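Local coordinates for ArsR family transcriptional regulator (Comamonas testosteroni, PDB 6UVU), which is an antimony-responsive transcriptional repressor that probably binds DNA through a winged helix-turn-helix domain, with Sb(III) probably relieving the repression, at residues L48-V59 against I95-L105. Numbering follows the deposited sequence.
Sequences LHALARSGGLCV and IHYRIVDPCVL
Leu57 and Tyr97 form a single antiparallel bridge, a hydrogen-bonded pair: Tyr97 N reaches Leu57 O at 2.9 Å, nearly straight, and Leu57 N returns to Tyr97 O at 3.2 Å, more bent. This lays the turn after helix 42-54 against the second strand of the wing hairpin in the winged helix-turn-helix fold. Past the bridge, at the end of the strand, Ile99 points at the helix, its CD1 3.3 Å from Leu48 O and 4.0 Å from Ala52 CB. Tyr97 sets its ring beside Val59, CE2 to CG2 3.8 Å, while Leu77 of helix 70-82 also packs on both. His96 has CG anti to the backbone N (chi1 -171°), which carries the imidazole over the turn, one face against Leu57 N and NE2 2.9 Å from Gly56 O. Arg98 bends at chi3 (-56°) and brings NH1 to Gly55 O, too close and too poorly angled to be more than doubtful. Replacing Arg98 with alanine would probably leave the Gly55 carbonyl without its neighbouring positive charge. A water accepts from Ile99 N and donates to Leu51 O, so backbone polarity is met beside an apolar core of Leu51, Ala52, Ile99 and Leu105.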
loop_
_atom_site.group_PDB
_atom_site.type_symbol
_atom_site.label_atom_id
_atom_site.label_comp_id
_atom_site.label_asym_id
_atom_site.label_seq_id
_atom_site.Cartn_x
_atom_site.Cartn_y
_atom_site.Cartn_z
ATOM N N LEU B 48 -13.456 0.454 1.614
ATOM C CA LEU B 48 -12.965 -0.923 1.597
ATOM C C LEU B 48 -12.937 -1.511 3.000
ATOM O O LEU B 48 -13.236 -2.694 3.195
ATOM C CB LEU B 48 -11.568 -0.967 0.989
ATOM C CG LEU B 48 -11.332 -1.424 -0.452
ATOM C CD1 LEU B 48 -12.575 -1.331 -1.280
ATOM C CD2 LEU B 48 -10.189 -0.624 -1.091
ATOM N N HIS B 49 -12.558 -0.702 3.986
ATOM C CA HIS B 49 -12.588 -1.179 5.358
ATOM C C HIS B 49 -14.021 -1.440 5.825
ATOM O O HIS B 49 -14.297 -2.476 6.434
ATOM C CB HIS B 49 -11.897 -0.180 6.285
ATOM C CG HIS B 49 -11.770 -0.687 7.691
ATOM N ND1 HIS B 49 -11.718 0.144 8.789
ATOM C CD2 HIS B 49 -11.670 -1.950 8.168
ATOM C CE1 HIS B 49 -11.600 -0.588 9.885
ATOM N NE2 HIS B 49 -11.567 -1.861 9.535
ATOM N N ALA B 50 -14.935 -0.497 5.572
ATOM C CA ALA B 50 -16.336 -0.686 5.954
ATOM C C ALA B 50 -16.925 -1.942 5.315
ATOM O O ALA B 50 -17.718 -2.650 5.945
ATOM C CB ALA B 50 -17.159 0.543 5.566
ATOM N N LEU B 51 -16.534 -2.247 4.070
ATOM C CA LEU B 51 -16.954 -3.492 3.429
ATOM C C LEU B 51 -16.301 -4.706 4.071
ATOM O O LEU B 51 -16.934 -5.758 4.214
ATOM C CB LEU B 51 -16.610 -3.463 1.950
ATOM C CG LEU B 51 -17.413 -2.494 1.110
ATOM C CD1 LEU B 51 -16.731 -2.332 -0.239
ATOM C CD2 LEU B 51 -18.833 -3.038 0.951
ATOM N N ALA B 52 -15.024 -4.589 4.442
ATOM C CA ALA B 52 -14.314 -5.714 5.038
ATOM C C ALA B 52 -14.848 -6.035 6.428
ATOM O O ALA B 52 -14.890 -7.208 6.817
ATOM C CB ALA B 52 -12.808 -5.416 5.106
ATOM N N ARG B 53 -15.209 -5.002 7.208
ATOM C CA ARG B 53 -15.752 -5.215 8.555
ATOM C C ARG B 53 -17.048 -6.009 8.505
ATOM O O ARG B 53 -17.233 -6.980 9.246
ATOM C CB ARG B 53 -16.042 -3.884 9.254
ATOM C CG ARG B 53 -14.868 -3.004 9.513
ATOM C CD ARG B 53 -15.238 -1.830 10.427
ATOM N NE ARG B 53 -15.387 -2.237 11.825
ATOM C CZ ARG B 53 -16.463 -1.987 12.565
ATOM N NH1 ARG B 53 -17.492 -1.320 12.050
ATOM N NH2 ARG B 53 -16.504 -2.400 13.819
ATOM N N SER B 54 -17.968 -5.573 7.657
ATOM C CA SER B 54 -19.320 -6.107 7.568
ATOM C C SER B 54 -19.426 -7.345 6.694
ATOM O O SER B 54 -20.458 -8.023 6.734
ATOM C CB SER B 54 -20.255 -5.051 6.995
ATOM O OG SER B 54 -19.917 -4.846 5.632
ATOM N N GLY B 55 -18.411 -7.638 5.885
ATOM C CA GLY B 55 -18.536 -8.721 4.930
ATOM C C GLY B 55 -19.448 -8.419 3.769
ATOM O O GLY B 55 -19.869 -9.342 3.068
ATOM N N GLY B 56 -19.775 -7.146 3.550
ATOM C CA GLY B 56 -20.612 -6.758 2.433
ATOM C C GLY B 56 -21.833 -5.930 2.791
ATOM O O GLY B 56 -22.531 -6.228 3.765
ATOM N N LEU B 57 -22.121 -4.906 1.988
ATOM C CA LEU B 57 -23.194 -3.966 2.276
ATOM C C LEU B 57 -23.815 -3.469 0.975
ATOM O O LEU B 57 -23.228 -3.582 -0.106
ATOM C CB LEU B 57 -22.673 -2.776 3.092
ATOM C CG LEU B 57 -22.148 -3.108 4.496
ATOM C CD1 LEU B 57 -21.355 -1.945 5.097
ATOM C CD2 LEU B 57 -23.292 -3.558 5.419
ATOM N N CYS B 58 -25.013 -2.902 1.100
ATOM C CA CYS B 58 -25.623 -2.103 0.054
ATOM C C CYS B 58 -25.134 -0.670 0.157
ATOM O O CYS B 58 -24.515 -0.262 1.144
ATOM C CB CYS B 58 -27.160 -2.137 0.136
ATOM S SG CYS B 58 -27.911 -1.209 1.529
ATOM N N VAL B 59 -25.448 0.108 -0.878
ATOM C CA VAL B 59 -24.948 1.474 -0.979
ATOM C C VAL B 59 -25.465 2.332 0.176
ATOM O O VAL B 59 -24.746 3.201 0.692
ATOM C CB VAL B 59 -25.317 2.056 -2.358
ATOM C CG1 VAL B 59 -24.953 3.516 -2.452
ATOM C CG2 VAL B 59 -24.609 1.281 -3.447
ATOM N N ILE B 95 -28.408 -4.033 -4.504
ATOM C CA ILE B 95 -27.071 -4.437 -4.919
ATOM C C ILE B 95 -26.207 -4.536 -3.670
ATOM O O ILE B 95 -26.075 -3.562 -2.921
ATOM C CB ILE B 95 -26.463 -3.457 -5.931
ATOM C CG1 ILE B 95 -27.462 -3.167 -7.058
ATOM C CG2 ILE B 95 -25.170 -4.026 -6.488
ATOM C CD1 ILE B 95 -26.911 -2.258 -8.169
ATOM N N HIS B 96 -25.650 -5.717 -3.440
ATOM C CA HIS B 96 -24.802 -6.017 -2.300
ATOM C C HIS B 96 -23.374 -6.154 -2.813
ATOM O O HIS B 96 -23.130 -6.850 -3.807
ATOM C CB HIS B 96 -25.278 -7.302 -1.618
ATOM C CG HIS B 96 -24.611 -7.593 -0.306
ATOM N ND1 HIS B 96 -23.518 -8.433 -0.193
ATOM C CD2 HIS B 96 -24.906 -7.194 0.957
ATOM C CE1 HIS B 96 -23.157 -8.519 1.076
ATOM N NE2 HIS B 96 -23.984 -7.777 1.796
ATOM N N TYR B 97 -22.444 -5.455 -2.171
ATOM C CA TYR B 97 -21.053 -5.390 -2.623
ATOM C C TYR B 97 -20.150 -6.130 -1.650
ATOM O O TYR B 97 -20.272 -5.947 -0.437
ATOM C CB TYR B 97 -20.587 -3.941 -2.743
ATOM C CG TYR B 97 -21.163 -3.203 -3.921
ATOM C CD1 TYR B 97 -20.551 -3.251 -5.171
ATOM C CD2 TYR B 97 -22.309 -2.442 -3.782
ATOM C CE1 TYR B 97 -21.073 -2.564 -6.238
ATOM C CE2 TYR B 97 -22.831 -1.749 -4.842
ATOM C CZ TYR B 97 -22.219 -1.815 -6.061
ATOM O OH TYR B 97 -22.786 -1.111 -7.095
ATOM N N ARG B 98 -19.243 -6.949 -2.181
ATOM C CA ARG B 98 -18.273 -7.702 -1.390
ATOM C C ARG B 98 -16.895 -7.607 -2.044
ATOM O O ARG B 98 -16.792 -7.584 -3.274
ATOM C CB ARG B 98 -18.681 -9.171 -1.264
ATOM C CG ARG B 98 -18.091 -9.872 -0.062
ATOM C CD ARG B 98 -18.370 -11.368 -0.089
ATOM N NE ARG B 98 -19.796 -11.672 -0.179
ATOM C CZ ARG B 98 -20.602 -11.799 0.875
ATOM N NH1 ARG B 98 -20.114 -11.637 2.101
ATOM N NH2 ARG B 98 -21.893 -12.080 0.706
ATOM N N ILE B 99 -15.847 -7.575 -1.220
ATOM C CA ILE B 99 -14.461 -7.576 -1.686
ATOM C C ILE B 99 -14.097 -8.987 -2.129
ATOM O O ILE B 99 -14.165 -9.933 -1.336
ATOM C CB ILE B 99 -13.497 -7.103 -0.580
ATOM C CG1 ILE B 99 -13.737 -5.651 -0.167
ATOM C CG2 ILE B 99 -12.056 -7.277 -1.010
ATOM C CD1 ILE B 99 -12.972 -5.265 1.093
ATOM N N VAL B 100 -13.667 -9.131 -3.379
ATOM C CA VAL B 100 -13.211 -10.420 -3.886
ATOM C C VAL B 100 -11.750 -10.402 -4.337
ATOM O O VAL B 100 -11.252 -11.423 -4.818
ATOM C CB VAL B 100 -14.127 -10.930 -5.021
ATOM C CG1 VAL B 100 -15.534 -11.194 -4.481
ATOM C CG2 VAL B 100 -14.169 -9.927 -6.157
ATOM N N ASP B 101 -11.035 -9.290 -4.166
ATOM C CA ASP B 101 -9.588 -9.291 -4.383
ATOM C C ASP B 101 -8.874 -9.582 -3.063
ATOM O O ASP B 101 -8.882 -8.735 -2.163
ATOM C CB ASP B 101 -9.144 -7.944 -4.952
ATOM C CG ASP B 101 -7.725 -7.969 -5.499
ATOM O OD1 ASP B 101 -6.815 -8.500 -4.838
ATOM O OD2 ASP B 101 -7.516 -7.442 -6.604
ATOM N N PRO B 102 -8.245 -10.758 -2.892
ATOM C CA PRO B 102 -7.544 -11.017 -1.622
ATOM C C PRO B 102 -6.257 -10.211 -1.467
ATOM O O PRO B 102 -5.852 -9.923 -0.336
ATOM C CB PRO B 102 -7.257 -12.524 -1.680
ATOM C CG PRO B 102 -7.080 -12.784 -3.142
ATOM C CD PRO B 102 -8.053 -11.853 -3.857
ATOM N N CYS B 103 -5.592 -9.846 -2.562
ATOM C CA CYS B 103 -4.426 -8.980 -2.448
ATOM C C CYS B 103 -4.797 -7.631 -1.854
ATOM O O CYS B 103 -4.087 -7.115 -0.984
ATOM C CB CYS B 103 -3.774 -8.796 -3.817
ATOM S SG CYS B 103 -3.168 -10.334 -4.495
ATOM N N VAL B 104 -5.884 -7.031 -2.337
ATOM C CA VAL B 104 -6.387 -5.799 -1.741
ATOM C C VAL B 104 -6.659 -6.015 -0.262
ATOM O O VAL B 104 -6.349 -5.156 0.571
ATOM C CB VAL B 104 -7.643 -5.316 -2.495
ATOM C CG1 VAL B 104 -8.576 -4.482 -1.590
ATOM C CG2 VAL B 104 -7.250 -4.510 -3.703
ATOM N N LEU B 105 -7.177 -7.200 0.091
ATOM C CA LEU B 105 -7.578 -7.458 1.469
ATOM C C LEU B 105 -6.374 -7.544 2.398
ATOM O O LEU B 105 -6.372 -6.941 3.471
ATOM C CB LEU B 105 -8.403 -8.737 1.549
ATOM C CG LEU B 105 -9.012 -8.966 2.922
ATOM C CD1 LEU B 105 -9.975 -7.831 3.263
ATOM C CD2 LEU B 105 -9.731 -10.305 2.938
HETATM O O HOH W 1 -16.395 -7.469 1.696
HETATM O O HOH W 2 -26.617 -1.177 -3.103
#